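Local coordinates for protein-glutamine deamidase Cif (Burkholderia pseudomallei, PDB 3GQM) that deamidates a single glutamine side chain of host NEDD8 to glutamate, shutting down cullin-RING ubiquitin ligases and halting the host cell cycle, at residues Val204-Leu212 with Arg227-Ile235. Sequence-based numbering, arbitrary orientation.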
loop_
_atom_site.group_PDB
_atom_site.type_symbol
_atom_site.label_atom_id
_atom_site.label_comp_id
_atom_site.label_asym_id
_atom_site.label_seq_id
_atom_site.Cartn_x
_atom_site.Cartn_y
_atom_site.Cartn_z
ATOM N N VAL A 204 5.193 1.199 14.239
ATOM C CA VAL A 204 3.853 1.158 14.786
ATOM C C VAL A 204 3.749 0.037 15.820
ATOM O O VAL A 204 4.438 -1.011 15.731
ATOM C CB VAL A 204 2.790 0.977 13.648
ATOM C CG1 VAL A 204 1.489 0.590 14.235
ATOM C CG2 VAL A 204 2.660 2.297 12.910
ATOM N N SER A 205 2.915 0.277 16.830
ATOM C CA SER A 205 2.700 -0.699 17.879
ATOM C C SER A 205 2.014 -1.976 17.351
ATOM O O SER A 205 0.890 -1.898 16.849
ATOM C CB SER A 205 1.830 -0.075 18.981
ATOM O OG SER A 205 1.449 -1.100 19.879
ATOM N N LEU A 206 2.650 -3.143 17.486
ATOM C CA LEU A 206 1.970 -4.418 17.150
ATOM C C LEU A 206 0.723 -4.630 18.009
ATOM O O LEU A 206 -0.290 -5.201 17.545
ATOM C CB LEU A 206 2.923 -5.614 17.198
ATOM C CG LEU A 206 3.697 -5.607 15.867
ATOM C CD1 LEU A 206 5.185 -5.695 16.099
ATOM C CD2 LEU A 206 3.198 -6.691 14.938
ATOM N N ASP A 207 0.801 -4.103 19.227
ATOM C CA ASP A 207 -0.297 -4.017 20.177
ATOM C C ASP A 207 -1.479 -3.246 19.669
ATOM O O ASP A 207 -2.589 -3.734 19.683
ATOM C CB ASP A 207 0.187 -3.226 21.381
ATOM C CG ASP A 207 -0.147 -3.863 22.635
ATOM O OD1 ASP A 207 -1.060 -3.337 23.308
ATOM O OD2 ASP A 207 0.528 -4.888 22.946
ATOM N N GLU A 208 -1.256 -2.004 19.266
ATOM C CA GLU A 208 -2.351 -1.257 18.686
ATOM C C GLU A 208 -2.871 -1.896 17.407
ATOM O O GLU A 208 -4.081 -1.921 17.186
ATOM C CB GLU A 208 -1.928 0.178 18.439
ATOM C CG GLU A 208 -1.526 0.919 19.699
ATOM C CD GLU A 208 -1.404 2.401 19.438
ATOM O OE1 GLU A 208 -2.111 3.182 20.094
ATOM O OE2 GLU A 208 -0.662 2.802 18.536
ATOM N N LEU A 209 -1.963 -2.385 16.558
ATOM C CA LEU A 209 -2.365 -3.064 15.314
ATOM C C LEU A 209 -3.266 -4.266 15.626
ATOM O O LEU A 209 -4.267 -4.492 14.941
ATOM C CB LEU A 209 -1.152 -3.540 14.473
ATOM C CG LEU A 209 -0.497 -2.479 13.582
ATOM C CD1 LEU A 209 0.811 -3.004 12.991
ATOM C CD2 LEU A 209 -1.482 -2.050 12.482
ATOM N N ASN A 210 -2.889 -5.035 16.650
ATOM C CA ASN A 210 -3.710 -6.174 17.033
ATOM C C ASN A 210 -5.135 -5.765 17.426
ATOM O O ASN A 210 -6.110 -6.428 17.038
ATOM C CB ASN A 210 -3.092 -6.982 18.142
ATOM C CG ASN A 210 -3.856 -8.260 18.359
ATOM O OD1 ASN A 210 -4.063 -9.036 17.396
ATOM N ND2 ASN A 210 -4.375 -8.458 19.583
ATOM N N GLN A 211 -5.250 -4.649 18.143
ATOM C CA GLN A 211 -6.554 -4.098 18.545
ATOM C C GLN A 211 -7.349 -3.564 17.364
ATOM O O GLN A 211 -8.569 -3.839 17.243
ATOM C CB GLN A 211 -6.379 -2.961 19.580
ATOM C CG GLN A 211 -6.062 -3.463 20.969
ATOM C CD GLN A 211 -5.360 -2.409 21.851
ATOM O OE1 GLN A 211 -4.301 -2.667 22.416
ATOM N NE2 GLN A 211 -5.956 -1.230 21.971
ATOM N N LEU A 212 -6.687 -2.778 16.507
ATOM C CA LEU A 212 -7.306 -2.272 15.295
ATOM C C LEU A 212 -7.878 -3.400 14.468
ATOM O O LEU A 212 -8.985 -3.305 13.946
ATOM C CB LEU A 212 -6.312 -1.448 14.427
ATOM C CG LEU A 212 -6.760 -1.106 13.002
ATOM C CD1 LEU A 212 -8.211 -0.506 12.963
ATOM C CD2 LEU A 212 -5.763 -0.122 12.286
ATOM N N ARG A 227 -8.608 7.123 18.432
ATOM C CA ARG A 227 -7.178 7.181 18.741
ATOM C C ARG A 227 -6.362 6.060 18.091
ATOM O O ARG A 227 -5.234 6.283 17.687
ATOM C CB ARG A 227 -6.915 7.272 20.255
ATOM C CG ARG A 227 -7.265 8.665 20.791
ATOM C CD ARG A 227 -6.127 9.277 21.608
ATOM N NE ARG A 227 -6.527 10.463 22.384
ATOM C CZ ARG A 227 -7.457 10.457 23.343
ATOM N NH1 ARG A 227 -8.127 9.344 23.635
ATOM N NH2 ARG A 227 -7.744 11.581 23.998
ATOM N N LEU A 228 -6.920 4.863 17.998
ATOM C CA LEU A 228 -6.219 3.786 17.324
ATOM C C LEU A 228 -5.990 4.161 15.855
ATOM O O LEU A 228 -4.869 4.042 15.336
ATOM C CB LEU A 228 -6.987 2.471 17.387
ATOM C CG LEU A 228 -6.898 1.654 18.663
ATOM C CD1 LEU A 228 -7.762 0.394 18.475
ATOM C CD2 LEU A 228 -5.443 1.278 18.970
ATOM N N LEU A 229 -7.046 4.655 15.216
ATOM C CA LEU A 229 -6.995 5.040 13.817
ATOM C C LEU A 229 -5.999 6.161 13.543
ATOM O O LEU A 229 -5.169 6.054 12.593
ATOM C CB LEU A 229 -8.386 5.409 13.286
ATOM C CG LEU A 229 -9.364 4.225 13.155
ATOM C CD1 LEU A 229 -10.770 4.743 13.013
ATOM C CD2 LEU A 229 -9.018 3.249 11.978
ATOM N N ALA A 230 -6.090 7.227 14.348
ATOM C CA ALA A 230 -5.193 8.366 14.191
ATOM C C ALA A 230 -3.761 7.938 14.437
ATOM O O ALA A 230 -2.856 8.437 13.799
ATOM C CB ALA A 230 -5.539 9.471 15.167
ATOM N N SER A 231 -3.558 7.054 15.400
ATOM C CA SER A 231 -2.202 6.679 15.789
ATOM C C SER A 231 -1.499 5.802 14.742
ATOM O O SER A 231 -0.315 5.973 14.463
ATOM C CB SER A 231 -2.232 6.027 17.166
ATOM O OG SER A 231 -1.055 5.316 17.373
ATOM N N ILE A 232 -2.251 4.895 14.127
ATOM C CA ILE A 232 -1.716 3.965 13.201
ATOM C C ILE A 232 -1.732 4.542 11.762
ATOM O O ILE A 232 -0.825 4.306 11.005
ATOM C CB ILE A 232 -2.552 2.651 13.253
ATOM C CG1 ILE A 232 -2.469 2.022 14.649
ATOM C CG2 ILE A 232 -2.070 1.651 12.214
ATOM C CD1 ILE A 232 -3.335 0.668 14.800
ATOM N N LEU A 233 -2.782 5.267 11.393
ATOM C CA LEU A 233 -3.067 5.543 9.978
ATOM C C LEU A 233 -3.138 7.028 9.631
ATOM O O LEU A 233 -3.278 7.366 8.461
ATOM C CB LEU A 233 -4.364 4.804 9.510
ATOM C CG LEU A 233 -4.301 3.254 9.604
ATOM C CD1 LEU A 233 -5.629 2.611 9.249
ATOM C CD2 LEU A 233 -3.150 2.622 8.753
ATOM N N GLN A 234 -3.040 7.930 10.611
ATOM C CA GLN A 234 -3.168 9.353 10.247
ATOM C C GLN A 234 -1.792 10.020 10.363
ATOM O O GLN A 234 -1.058 9.790 11.325
ATOM C CB GLN A 234 -4.217 10.064 11.120
ATOM C CG GLN A 234 -4.796 11.309 10.502
ATOM C CD GLN A 234 -3.955 12.555 10.722
ATOM O OE1 GLN A 234 -3.329 12.720 11.779
ATOM N NE2 GLN A 234 -3.966 13.467 9.726
ATOM N N ILE A 235 -1.477 10.838 9.373
ATOM C CA ILE A 235 -0.137 11.297 9.114
ATOM C C ILE A 235 0.409 12.176 10.245
ATOM O O ILE A 235 1.593 12.213 10.468
ATOM C CB ILE A 235 -0.056 11.987 7.704
ATOM C CG1 ILE A 235 1.365 11.826 7.095
ATOM C CG2 ILE A 235 -0.665 13.452 7.738
ATOM C CD1 ILE A 235 1.632 12.643 5.832
#
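Ile-232 is the main bump of this helix-helix contact, and Val-204, Glu-208, Leu-209 and Leu-212 form the hollow that takes it. With CG1 anti to its own carbonyl carbon and an extended chain, Ile-232 sends CD1 into the hollow, to 3.6 Å from both Leu-212 CD2 and the backbone oxygen Glu-208 O. Its second branch fills the floor nearer the N-terminal end of 206-212: CG2 lies 3.8 Å from Leu-209 CD2, and Val-204 CG1 meets the same CG2 from another direction. One turn earlier, Leu-228 forks across helix 206-212, CD1 at 3.8 Å from Gln-211 CB and CD2 at 3.7 Å from Glu-208 CB. In return Leu-212 reaches back, its CG anti to the backbone N (chi1 168°); CD1 meets Leu-229 CD2 at 4.0 Å, while CD2 touches Leu-233 CD1 as well as Ile-232. The two short axes cross steeply, at -128°, and pass 10.1 Å apart. At one border, Ser-231 OG donates to Glu-208 OE2 over 2.8 Å, meeting the carboxylate on its syn side, 16° out of plane. Behind the seam, Ile-177 of strand 176-178 backs Val-204, Ile-232 and Leu-233, and Phe-135 of helix 135-139 packs on Leu-209. Leu-233 also borders His-159 and Gln-179, inferred active-site residues of this papain-like fold, and its carbonyl oxygen is hydrogen-bonded to Gln-179 NE2. The contact thus rests mainly on the fit of branched aliphatic side chains, to which the single Ser-231 to Glu-208 bond adds a directional tie at the edge of the packing.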